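Local coordinates for protein putative malic enzyme ((S)-malate:NAD+ oxidoreductase (decarboxylating)) (Streptococcus pyogenes, PDB 2A9F) that probably catalyses the NAD+-dependent oxidative decarboxylation of (S)-malate with the help of a divalent metal, magnesium or manganese, at residues K95-V105 with N321-R330; E343-I352 with V375-V383. All blocks are in the same frame, centred on the assembly; numbering follows the deposited sequence.

Contact 1: residues K95-V105 with N321-R330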
ATOM      1  N   LYS A  95      -3.372   4.368  12.897  1.00 46.39           N
ATOM      2  CA  LYS A  95      -1.987   4.158  13.246  1.00 45.37           C
ATOM      3  C   LYS A  95      -1.093   4.886  12.243  1.00 43.39           C
ATOM      4  O   LYS A  95      -0.087   5.483  12.626  1.00 40.12           O
ATOM      5  CB  LYS A  95      -1.675   2.662  13.236  1.00 47.78           C
ATOM      6  CG  LYS A  95      -0.345   2.292  13.882  1.00 50.77           C
ATOM      7  CD  LYS A  95      -0.435   2.336  15.396  1.00 53.71           C
ATOM      8  CE  LYS A  95       0.737   1.606  16.044  1.00 54.47           C
ATOM      9  NZ  LYS A  95       0.390   1.264  17.457  1.00 55.66           N
ATOM     10  N   ALA A  96      -1.463   4.829  10.965  1.00 40.99           N
ATOM     11  CA  ALA A  96      -0.688   5.484   9.919  1.00 41.20           C
ATOM     12  C   ALA A  96      -0.790   7.002   9.998  1.00 40.65           C
ATOM     13  O   ALA A  96       0.140   7.719   9.604  1.00 40.96           O
ATOM     14  CB  ALA A  96      -1.126   5.001   8.529  1.00 41.00           C
ATOM     15  N   ALA A  97      -1.901   7.511  10.504  1.00 39.66           N
ATOM     16  CA  ALA A  97      -2.023   8.962  10.605  1.00 39.77           C
ATOM     17  C   ALA A  97      -1.075   9.475  11.703  1.00 40.94           C
ATOM     18  O   ALA A  97      -0.628  10.638  11.662  1.00 38.70           O
ATOM     19  CB  ALA A  97      -3.466   9.368  10.904  1.00 37.25           C
ATOM     20  N   LEU A  98      -0.759   8.610  12.670  1.00 37.93           N
ATOM     21  CA  LEU A  98       0.146   8.993  13.733  1.00 37.03           C
ATOM     22  C   LEU A  98       1.551   9.041  13.180  1.00 37.75           C
ATOM     23  O   LEU A  98       2.315   9.970  13.474  1.00 38.54           O
ATOM     24  CB  LEU A  98       0.077   8.006  14.892  1.00 37.80           C
ATOM     25  CG  LEU A  98      -1.305   7.919  15.552  1.00 39.39           C
ATOM     26  CD1 LEU A  98      -1.213   7.055  16.784  1.00 37.40           C
ATOM     27  CD2 LEU A  98      -1.816   9.310  15.919  1.00 39.58           C
ATOM     28  N   PHE A  99       1.884   8.042  12.365  1.00 38.18           N
ATOM     29  CA  PHE A  99       3.203   7.941  11.746  1.00 37.62           C
ATOM     30  C   PHE A  99       3.549   9.250  11.042  1.00 37.93           C
ATOM     31  O   PHE A  99       4.693   9.701  11.052  1.00 37.66           O
ATOM     32  CB  PHE A  99       3.209   6.819  10.712  1.00 38.70           C
ATOM     33  CG  PHE A  99       3.818   5.533  11.190  1.00 38.01           C
ATOM     34  CD1 PHE A  99       3.015   4.438  11.492  1.00 38.61           C
ATOM     35  CD2 PHE A  99       5.195   5.411  11.319  1.00 37.13           C
ATOM     36  CE1 PHE A  99       3.579   3.229  11.921  1.00 39.47           C
ATOM     37  CE2 PHE A  99       5.771   4.214  11.747  1.00 35.76           C
ATOM     38  CZ  PHE A  99       4.956   3.114  12.051  1.00 37.94           C
ATOM     39  N   LYS A 100       2.545   9.857  10.426  1.00 37.23           N
ATOM     40  CA  LYS A 100       2.750  11.096   9.719  1.00 38.48           C
ATOM     41  C   LYS A 100       2.698  12.305  10.641  1.00 40.21           C
ATOM     42  O   LYS A 100       3.513  13.212  10.504  1.00 43.05           O
ATOM     43  CB  LYS A 100       1.705  11.268   8.610  1.00 36.81           C
ATOM     44  CG  LYS A 100       2.013  12.429   7.654  1.00 36.23           C
ATOM     45  CD  LYS A 100       3.331  12.166   6.909  1.00 37.82           C
ATOM     46  CE  LYS A 100       3.702  13.274   5.922  1.00 37.65           C
ATOM     47  NZ  LYS A 100       2.709  13.477   4.829  1.00 36.82           N
ATOM     48  N   ALA A 101       1.747  12.333  11.570  1.00 40.66           N
ATOM     49  CA  ALA A 101       1.615  13.483  12.466  1.00 41.82           C
ATOM     50  C   ALA A 101       2.767  13.679  13.482  1.00 43.60           C
ATOM     51  O   ALA A 101       3.253  14.790  13.674  1.00 43.45           O
ATOM     52  CB  ALA A 101       0.277  13.415  13.187  1.00 40.80           C
ATOM     53  N   PHE A 102       3.213  12.604  14.118  1.00 44.20           N
ATOM     54  CA  PHE A 102       4.292  12.701  15.097  1.00 43.77           C
ATOM     55  C   PHE A 102       5.699  12.701  14.503  1.00 42.52           C
ATOM     56  O   PHE A 102       6.609  13.323  15.030  1.00 40.84           O
ATOM     57  CB  PHE A 102       4.134  11.583  16.127  1.00 42.04           C
ATOM     58  CG  PHE A 102       2.946  11.770  17.026  1.00 43.54           C
ATOM     59  CD1 PHE A 102       2.664  10.864  18.031  1.00 45.41           C
ATOM     60  CD2 PHE A 102       2.110  12.870  16.869  1.00 46.50           C
ATOM     61  CE1 PHE A 102       1.568  11.046  18.873  1.00 48.11           C
ATOM     62  CE2 PHE A 102       1.017  13.057  17.702  1.00 48.73           C
ATOM     63  CZ  PHE A 102       0.747  12.136  18.709  1.00 48.77           C
ATOM     64  N   ALA A 103       5.881  11.997  13.401  1.00 43.14           N
ATOM     65  CA  ALA A 103       7.181  11.944  12.751  1.00 42.58           C
ATOM     66  C   ALA A 103       6.814  12.276  11.326  1.00 41.87           C
ATOM     67  O   ALA A 103       5.640  12.434  11.039  1.00 46.11           O
ATOM     68  CB  ALA A 103       7.752  10.544  12.868  1.00 42.08           C
ATOM     69  N   GLY A 104       7.758  12.399  10.415  1.00 41.30           N
ATOM     70  CA  GLY A 104       7.330  12.726   9.057  1.00 40.80           C
ATOM     71  C   GLY A 104       7.178  11.495   8.180  1.00 41.29           C
ATOM     72  O   GLY A 104       7.417  11.542   6.972  1.00 41.02           O
ATOM     73  N   VAL A 105       6.759  10.391   8.790  1.00 40.20           N
ATOM     74  CA  VAL A 105       6.644   9.125   8.085  1.00 40.30           C
ATOM     75  C   VAL A 105       5.362   8.895   7.305  1.00 40.11           C
ATOM     76  O   VAL A 105       4.267   9.073   7.824  1.00 37.52           O
ATOM     77  CB  VAL A 105       6.815   7.937   9.070  1.00 42.18           C
ATOM     78  CG1 VAL A 105       7.007   6.611   8.290  1.00 39.30           C
ATOM     79  CG2 VAL A 105       7.986   8.212  10.014  1.00 40.96           C
ATOM     80  N   ASN A 321       2.697   2.990  23.488  1.00 53.01           N
ATOM     81  CA  ASN A 321       3.386   2.756  22.226  1.00 50.18           C
ATOM     82  C   ASN A 321       3.791   4.018  21.488  1.00 46.42           C
ATOM     83  O   ASN A 321       4.891   4.116  20.945  1.00 45.81           O
ATOM     84  CB  ASN A 321       2.474   1.949  21.301  1.00 51.37           C
ATOM     85  CG  ASN A 321       3.066   0.633  20.929  1.00 57.00           C
ATOM     86  OD1 ASN A 321       4.209   0.578  20.471  1.00 62.73           O
ATOM     87  ND2 ASN A 321       2.306  -0.454  21.122  1.00 58.52           N
ATOM     88  N   VAL A 322       2.880   4.970  21.469  1.00 41.96           N
ATOM     89  CA  VAL A 322       3.066   6.216  20.758  1.00 42.96           C
ATOM     90  C   VAL A 322       4.441   6.883  20.840  1.00 42.53           C
ATOM     91  O   VAL A 322       4.971   7.321  19.826  1.00 43.08           O
ATOM     92  CB  VAL A 322       1.970   7.183  21.166  1.00 43.66           C
ATOM     93  CG1 VAL A 322       2.040   8.408  20.330  1.00 42.78           C
ATOM     94  CG2 VAL A 322       0.625   6.509  20.986  1.00 42.93           C
ATOM     95  N   LEU A 323       5.026   6.943  22.030  1.00 43.01           N
ATOM     96  CA  LEU A 323       6.348   7.555  22.211  1.00 41.10           C
ATOM     97  C   LEU A 323       7.487   6.770  21.568  1.00 41.20           C
ATOM     98  O   LEU A 323       8.642   7.164  21.689  1.00 40.04           O
ATOM     99  CB  LEU A 323       6.669   7.672  23.697  1.00 40.54           C
ATOM    100  CG  LEU A 323       5.628   8.391  24.535  1.00 41.54           C
ATOM    101  CD1 LEU A 323       5.832   8.044  25.995  1.00 42.54           C
ATOM    102  CD2 LEU A 323       5.743   9.882  24.289  1.00 41.60           C
ATOM    103  N   ALA A 324       7.180   5.662  20.896  1.00 39.99           N
ATOM    104  CA  ALA A 324       8.242   4.866  20.307  1.00 39.38           C
ATOM    105  C   ALA A 324       8.205   4.586  18.813  1.00 39.47           C
ATOM    106  O   ALA A 324       9.190   4.833  18.124  1.00 39.69           O
ATOM    107  CB  ALA A 324       8.382   3.543  21.071  1.00 34.53           C
ATOM    108  N   PHE A 325       7.097   4.070  18.291  1.00 39.60           N
ATOM    109  CA  PHE A 325       7.090   3.738  16.868  1.00 38.80           C
ATOM    110  C   PHE A 325       7.340   4.866  15.882  1.00 36.46           C
ATOM    111  O   PHE A 325       7.839   4.632  14.785  1.00 38.01           O
ATOM    112  CB  PHE A 325       5.830   2.933  16.485  1.00 38.34           C
ATOM    113  CG  PHE A 325       4.535   3.681  16.607  1.00 38.58           C
ATOM    114  CD1 PHE A 325       4.108   4.534  15.585  1.00 37.90           C
ATOM    115  CD2 PHE A 325       3.695   3.465  17.700  1.00 34.65           C
ATOM    116  CE1 PHE A 325       2.855   5.151  15.656  1.00 37.45           C
ATOM    117  CE2 PHE A 325       2.449   4.073  17.778  1.00 34.78           C
ATOM    118  CZ  PHE A 325       2.024   4.915  16.758  1.00 37.71           C
ATOM    119  N   PRO A 326       7.005   6.105  16.247  1.00 36.84           N
ATOM    120  CA  PRO A 326       7.276   7.154  15.268  1.00 37.96           C
ATOM    121  C   PRO A 326       8.778   7.388  15.106  1.00 38.69           C
ATOM    122  O   PRO A 326       9.330   7.231  14.018  1.00 38.64           O
ATOM    123  CB  PRO A 326       6.557   8.365  15.853  1.00 39.01           C
ATOM    124  CG  PRO A 326       5.405   7.760  16.544  1.00 39.14           C
ATOM    125  CD  PRO A 326       6.024   6.566  17.238  1.00 37.80           C
ATOM    126  N   GLY A 327       9.431   7.746  16.203  1.00 39.40           N
ATOM    127  CA  GLY A 327      10.862   8.022  16.170  1.00 40.46           C
ATOM    128  C   GLY A 327      11.765   6.916  15.654  1.00 41.24           C
ATOM    129  O   GLY A 327      12.721   7.186  14.914  1.00 39.12           O
ATOM    130  N   ILE A 328      11.456   5.675  16.028  1.00 41.97           N
ATOM    131  CA  ILE A 328      12.253   4.526  15.622  1.00 44.29           C
ATOM    132  C   ILE A 328      12.304   4.319  14.117  1.00 45.06           C
ATOM    133  O   ILE A 328      13.365   3.999  13.569  1.00 45.27           O
ATOM    134  CB  ILE A 328      11.734   3.238  16.283  1.00 48.73           C
ATOM    135  CG1 ILE A 328      11.652   3.435  17.795  1.00 48.37           C
ATOM    136  CG2 ILE A 328      12.673   2.069  15.967  1.00 49.64           C
ATOM    137  CD1 ILE A 328      11.097   2.253  18.509  1.00 50.41           C
ATOM    138  N   PHE A 329      11.169   4.476  13.441  1.00 45.51           N
ATOM    139  CA  PHE A 329      11.177   4.314  11.991  1.00 46.23           C
ATOM    140  C   PHE A 329      11.733   5.561  11.328  1.00 44.94           C
ATOM    141  O   PHE A 329      12.378   5.470  10.279  1.00 43.61           O
ATOM    142  CB  PHE A 329       9.782   4.037  11.429  1.00 47.52           C
ATOM    143  CG  PHE A 329       9.345   2.607  11.556  1.00 47.81           C
ATOM    144  CD1 PHE A 329       8.573   2.193  12.636  1.00 46.83           C
ATOM    145  CD2 PHE A 329       9.684   1.679  10.579  1.00 49.06           C
ATOM    146  CE1 PHE A 329       8.142   0.889  12.738  1.00 45.74           C
ATOM    147  CE2 PHE A 329       9.255   0.364  10.673  1.00 47.92           C
ATOM    148  CZ  PHE A 329       8.482  -0.029  11.757  1.00 46.75           C
ATOM    149  N   ARG A 330      11.481   6.725  11.923  1.00 44.89           N
ATOM    150  CA  ARG A 330      11.997   7.958  11.335  1.00 46.00           C
ATOM    151  C   ARG A 330      13.520   7.845  11.363  1.00 47.72           C
ATOM    152  O   ARG A 330      14.184   8.127  10.362  1.00 49.50           O
ATOM    153  CB  ARG A 330      11.522   9.196  12.113  1.00 45.40           C
ATOM    154  CG  ARG A 330      12.323  10.474  11.806  1.00 43.70           C
ATOM    155  CD  ARG A 330      12.585  10.642  10.308  1.00 41.77           C
ATOM    156  NE  ARG A 330      11.374  10.961   9.563  1.00 38.67           N
ATOM    157  CZ  ARG A 330      11.206  10.701   8.270  1.00 33.84           C
ATOM    158  NH1 ARG A 330      12.166  10.118   7.588  1.00 24.54           N
ATOM    159  NH2 ARG A 330      10.082  11.034   7.664  1.00 31.40           N
TER
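Lys95 lays its aliphatic chain over one face of the Phe325 ring, with CE 3.8 Å from the ring centroid and 24° off the normal, a CH-pi contact. Its CG stands opposite the backbone N (chi1 -167°), and a bend at chi2 then swings the long chain across the ring. The ammonium group, still above the ring plane but outside the rim near CE2, makes a salt bridge with Asp162, so lysine's methylenes and its charge are both used. Leu98 meets the same ring in its plane, CD1 lying 3.9 Å from Phe325 CZ. Phe99 completes the tightly packed part: its edge points, somewhat offset, at the face of Phe329, with centroids 5.5 Å apart and planes at 69°, while Phe325 CD1 lies over one of its own faces. Three phenylalanines suit this buried place because flat rings fill it from several directions without polar demands. Towards the end of helix 85-102 the contact loosens and becomes partly exposed. Here small Ala103 lets the backbones approach, CB to Pro326 CB being 3.9 Å, and Arg330 reaches past it with NH2 2.8 Å from Gly104 O; Asn66 binds both this NH2 and that carbonyl oxygen, and Asp334 pairs with NH1. The aromatic cluster thus joins the N-terminal and NAD-binding domains beside Lys95, the predicted proton acceptor of the malic enzyme active site.

Contact 2: residues E343-I352 with V375-V383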
ATOM      1  N   GLU A 343      20.202  -2.609  19.965  1.00 60.33           N
ATOM      2  CA  GLU A 343      20.828  -1.412  20.525  1.00 61.86           C
ATOM      3  C   GLU A 343      20.035  -0.184  20.075  1.00 60.32           C
ATOM      4  O   GLU A 343      19.900   0.788  20.825  1.00 59.14           O
ATOM      5  CB  GLU A 343      22.295  -1.291  20.093  1.00 64.81           C
ATOM      6  CG  GLU A 343      22.694  -2.089  18.852  1.00 69.52           C
ATOM      7  CD  GLU A 343      22.953  -3.562  19.148  1.00 71.95           C
ATOM      8  OE1 GLU A 343      23.765  -3.855  20.058  1.00 72.84           O
ATOM      9  OE2 GLU A 343      22.355  -4.425  18.465  1.00 72.78           O
ATOM     10  N   MET A 344      19.509  -0.245  18.849  1.00 58.27           N
ATOM     11  CA  MET A 344      18.690   0.833  18.285  1.00 56.74           C
ATOM     12  C   MET A 344      17.438   1.043  19.140  1.00 56.57           C
ATOM     13  O   MET A 344      16.999   2.178  19.351  1.00 57.62           O
ATOM     14  CB  MET A 344      18.274   0.499  16.841  1.00 54.72           C
ATOM     15  CG  MET A 344      19.334   0.817  15.778  1.00 50.77           C
ATOM     16  SD  MET A 344      19.025   0.065  14.176  1.00 47.98           S
ATOM     17  CE  MET A 344      17.481   0.809  13.744  1.00 48.90           C
ATOM     18  N   GLN A 345      16.864  -0.051  19.635  1.00 55.54           N
ATOM     19  CA  GLN A 345      15.673   0.028  20.472  1.00 54.64           C
ATOM     20  C   GLN A 345      15.970   0.635  21.840  1.00 55.65           C
ATOM     21  O   GLN A 345      15.129   1.362  22.387  1.00 55.94           O
ATOM     22  CB  GLN A 345      15.054  -1.356  20.631  1.00 54.42           C
ATOM     23  CG  GLN A 345      14.618  -1.954  19.312  1.00 53.50           C
ATOM     24  CD  GLN A 345      14.047  -3.336  19.454  1.00 52.90           C
ATOM     25  OE1 GLN A 345      13.213  -3.597  20.328  1.00 54.03           O
ATOM     26  NE2 GLN A 345      14.475  -4.237  18.583  1.00 53.59           N
ATOM     27  N   ILE A 346      17.153   0.352  22.397  1.00 55.03           N
ATOM     28  CA  ILE A 346      17.519   0.914  23.701  1.00 54.80           C
ATOM     29  C   ILE A 346      17.806   2.390  23.464  1.00 54.73           C
ATOM     30  O   ILE A 346      17.491   3.254  24.298  1.00 54.28           O
ATOM     31  CB  ILE A 346      18.777   0.225  24.316  1.00 56.48           C
ATOM     32  CG1 ILE A 346      18.459  -1.232  24.666  1.00 58.02           C
ATOM     33  CG2 ILE A 346      19.214   0.948  25.594  1.00 53.38           C
ATOM     34  CD1 ILE A 346      19.644  -1.998  25.224  1.00 57.97           C
ATOM     35  N   ALA A 347      18.394   2.666  22.304  1.00 54.44           N
ATOM     36  CA  ALA A 347      18.709   4.033  21.908  1.00 53.96           C
ATOM     37  C   ALA A 347      17.411   4.821  22.022  1.00 53.76           C
ATOM     38  O   ALA A 347      17.371   5.890  22.635  1.00 54.59           O
ATOM     39  CB  ALA A 347      19.221   4.059  20.480  1.00 53.66           C
ATOM     40  N   ALA A 348      16.345   4.266  21.453  1.00 52.91           N
ATOM     41  CA  ALA A 348      15.037   4.905  21.496  1.00 52.40           C
ATOM     42  C   ALA A 348      14.598   5.145  22.933  1.00 52.62           C
ATOM     43  O   ALA A 348      14.028   6.186  23.249  1.00 52.90           O
ATOM     44  CB  ALA A 348      14.005   4.044  20.768  1.00 50.56           C
ATOM     45  N   ALA A 349      14.875   4.183  23.806  1.00 52.83           N
ATOM     46  CA  ALA A 349      14.489   4.297  25.209  1.00 52.36           C
ATOM     47  C   ALA A 349      15.183   5.441  25.931  1.00 52.10           C
ATOM     48  O   ALA A 349      14.571   6.117  26.756  1.00 51.87           O
ATOM     49  CB  ALA A 349      14.762   2.992  25.933  1.00 52.10           C
ATOM     50  N   LYS A 350      16.459   5.655  25.641  1.00 52.38           N
ATOM     51  CA  LYS A 350      17.178   6.751  26.289  1.00 53.90           C
ATOM     52  C   LYS A 350      16.633   8.079  25.784  1.00 53.28           C
ATOM     53  O   LYS A 350      16.360   8.983  26.575  1.00 52.33           O
ATOM     54  CB  LYS A 350      18.680   6.652  26.013  1.00 56.31           C
ATOM     55  CG  LYS A 350      19.400   5.611  26.861  1.00 58.53           C
ATOM     56  CD  LYS A 350      20.820   5.383  26.351  1.00 61.05           C
ATOM     57  CE  LYS A 350      21.557   4.355  27.206  1.00 61.63           C
ATOM     58  NZ  LYS A 350      22.906   4.044  26.665  1.00 62.32           N
ATOM     59  N   GLY A 351      16.467   8.175  24.464  1.00 52.84           N
ATOM     60  CA  GLY A 351      15.930   9.378  23.848  1.00 51.19           C
ATOM     61  C   GLY A 351      14.627   9.726  24.528  1.00 51.00           C
ATOM     62  O   GLY A 351      14.438  10.840  25.025  1.00 53.52           O
ATOM     63  N   ILE A 352      13.720   8.762  24.570  1.00 48.89           N
ATOM     64  CA  ILE A 352      12.446   8.981  25.230  1.00 46.12           C
ATOM     65  C   ILE A 352      12.729   9.476  26.650  1.00 46.45           C
ATOM     66  O   ILE A 352      12.097  10.422  27.131  1.00 45.14           O
ATOM     67  CB  ILE A 352      11.623   7.667  25.293  1.00 42.38           C
ATOM     68  CG1 ILE A 352      11.101   7.313  23.906  1.00 39.37           C
ATOM     69  CG2 ILE A 352      10.479   7.801  26.285  1.00 42.17           C
ATOM     70  CD1 ILE A 352      10.007   6.254  23.931  1.00 40.51           C
ATOM     71  N   VAL A 375      13.942  10.920  19.775  1.00 51.27           N
ATOM     72  CA  VAL A 375      13.951   9.479  19.593  1.00 49.53           C
ATOM     73  C   VAL A 375      14.673   9.081  18.325  1.00 50.52           C
ATOM     74  O   VAL A 375      15.546   8.229  18.359  1.00 50.59           O
ATOM     75  CB  VAL A 375      12.537   8.928  19.553  1.00 47.75           C
ATOM     76  CG1 VAL A 375      12.561   7.453  19.202  1.00 45.00           C
ATOM     77  CG2 VAL A 375      11.885   9.141  20.900  1.00 46.76           C
ATOM     78  N   ALA A 376      14.313   9.699  17.205  1.00 52.03           N
ATOM     79  CA  ALA A 376      14.965   9.393  15.932  1.00 52.36           C
ATOM     80  C   ALA A 376      16.445   9.781  15.971  1.00 53.30           C
ATOM     81  O   ALA A 376      17.282   9.163  15.302  1.00 51.30           O
ATOM     82  CB  ALA A 376      14.274  10.129  14.799  1.00 52.16           C
ATOM     83  N   GLU A 377      16.760  10.815  16.751  1.00 54.89           N
ATOM     84  CA  GLU A 377      18.140  11.270  16.869  1.00 56.65           C
ATOM     85  C   GLU A 377      18.957  10.150  17.480  1.00 56.66           C
ATOM     86  O   GLU A 377      20.006   9.784  16.963  1.00 55.04           O
ATOM     87  CB  GLU A 377      18.244  12.525  17.757  1.00 58.64           C
ATOM     88  CG  GLU A 377      18.703  13.787  17.023  1.00 60.55           C
ATOM     89  CD  GLU A 377      19.358  14.812  17.950  1.00 62.71           C
ATOM     90  OE1 GLU A 377      20.430  14.506  18.525  1.00 62.16           O
ATOM     91  OE2 GLU A 377      18.808  15.927  18.104  1.00 61.77           O
ATOM     92  N   ILE A 378      18.456   9.593  18.578  1.00 56.89           N
ATOM     93  CA  ILE A 378      19.157   8.518  19.263  1.00 56.78           C
ATOM     94  C   ILE A 378      19.239   7.258  18.422  1.00 56.02           C
ATOM     95  O   ILE A 378      20.284   6.627  18.376  1.00 55.88           O
ATOM     96  CB  ILE A 378      18.487   8.155  20.606  1.00 57.51           C
ATOM     97  CG1 ILE A 378      17.823   9.386  21.223  1.00 58.28           C
ATOM     98  CG2 ILE A 378      19.532   7.626  21.569  1.00 59.14           C
ATOM     99  CD1 ILE A 378      18.756  10.571  21.424  1.00 61.03           C
ATOM    100  N   VAL A 379      18.145   6.885  17.762  1.00 56.74           N
ATOM    101  CA  VAL A 379      18.146   5.675  16.936  1.00 57.95           C
ATOM    102  C   VAL A 379      19.276   5.761  15.920  1.00 58.57           C
ATOM    103  O   VAL A 379      19.995   4.792  15.681  1.00 58.01           O
ATOM    104  CB  VAL A 379      16.796   5.476  16.213  1.00 58.03           C
ATOM    105  CG1 VAL A 379      16.809   4.179  15.414  1.00 56.41           C
ATOM    106  CG2 VAL A 379      15.673   5.440  17.244  1.00 57.88           C
ATOM    107  N   ALA A 380      19.424   6.926  15.312  1.00 62.10           N
ATOM    108  CA  ALA A 380      20.515   7.139  14.375  1.00 65.10           C
ATOM    109  C   ALA A 380      21.643   7.481  15.351  1.00 67.31           C
ATOM    110  O   ALA A 380      21.373   7.990  16.437  1.00 68.43           O
ATOM    111  CB  ALA A 380      20.199   8.323  13.451  1.00 64.74           C
ATOM    112  N   LYS A 381      22.889   7.195  14.997  1.00 69.35           N
ATOM    113  CA  LYS A 381      24.012   7.475  15.897  1.00 71.78           C
ATOM    114  C   LYS A 381      24.207   6.339  16.898  1.00 73.14           C
ATOM    115  O   LYS A 381      25.311   6.120  17.397  1.00 73.26           O
ATOM    116  CB  LYS A 381      23.816   8.808  16.637  1.00 71.40           C
ATOM    117  CG  LYS A 381      23.652  10.031  15.711  1.00 70.64           C
ATOM    118  CD  LYS A 381      24.840  10.252  14.750  1.00 69.88           C
ATOM    119  CE  LYS A 381      24.863   9.252  13.587  1.00 69.29           C
ATOM    120  NZ  LYS A 381      25.799   9.638  12.481  1.00 65.72           N
ATOM    121  N   SER A 382      23.134   5.618  17.197  1.00 75.44           N
ATOM    122  CA  SER A 382      23.236   4.473  18.092  1.00 78.44           C
ATOM    123  C   SER A 382      23.862   3.373  17.241  1.00 80.54           C
ATOM    124  O   SER A 382      24.315   2.343  17.749  1.00 80.54           O
ATOM    125  CB  SER A 382      21.856   4.033  18.563  1.00 78.87           C
ATOM    126  OG  SER A 382      21.888   2.687  19.007  1.00 79.38           O
ATOM    127  N   VAL A 383      23.865   3.618  15.931  1.00 82.51           N
ATOM    128  CA  VAL A 383      24.434   2.710  14.940  1.00 84.55           C
ATOM    129  C   VAL A 383      25.961   2.844  14.992  1.00 86.96           C
ATOM    130  O   VAL A 383      26.664   2.427  14.067  1.00 86.86           O
ATOM    131  CB  VAL A 383      23.944   3.076  13.506  1.00 84.49           C
ATOM    132  CG1 VAL A 383      24.418   2.030  12.495  1.00 82.36           C
ATOM    133  CG2 VAL A 383      22.415   3.207  13.489  1.00 84.07           C
TER
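Ser382 OG reaches back to Glu343 O in a weak hydrogen bond of 3.3 Å where the turn that follows helix 373-379 lies against helix 342-354, and Ser382 CB packs on Ala347 CB at 3.3 Å. The two helices form a roughly antiparallel pair within the NAD-binding domain, their short segments running at 144° with axes only 7.6 Å apart. Such closeness depends on small residues: Ala347, Ala348 and Gly351 line the facing side of helix 342-354 and admit the branched residues opposite. Ala347 CB points at the partner helix and lies 3.7 Å from Ile378 CG2, while the other branch of Ile378, through CG1, passes over Gly351 CA, where the absence of a side chain gives the isoleucine its place. Ala348 CB touches both Val375 and Val379, meeting CG1 of the first at 4.0 Å and CG2 of the second at 4.1 Å. At one end of the row, flexible Met344 crosses Val379 at about a right angle, and a bend at chi3 (62°) carries its terminal methyl to the valine. At the other end Ile352 and Val375 lie side by side and point the same way, with Ile352 CG1 3.6 Å from Val375 CG2.

How the contacts relate
Helix 325-335 links the two contacts, whose centres are 14 Å apart. In contact 1 it meets helix 85-102 of the N-terminal domain; in the other direction Gly327 CA lies 3.5 Å from Val375 CG1 and Arg330 CG 3.6 Å from Ala376 CB, Val375 and Ala376 both belonging to segment 375-383. Contact 1 borders the active site: the Lys95 side chain is about 4 Å from a bound magnesium ion at its nearest atoms, and it makes a weak hydrogen bond to Tyr40 of the second subunit, the predicted proton donor. Contact 2 stands further back, its Ile352 side chain about 9 Å at the nearest atoms from that of Asn320, a predicted malate-binding residue.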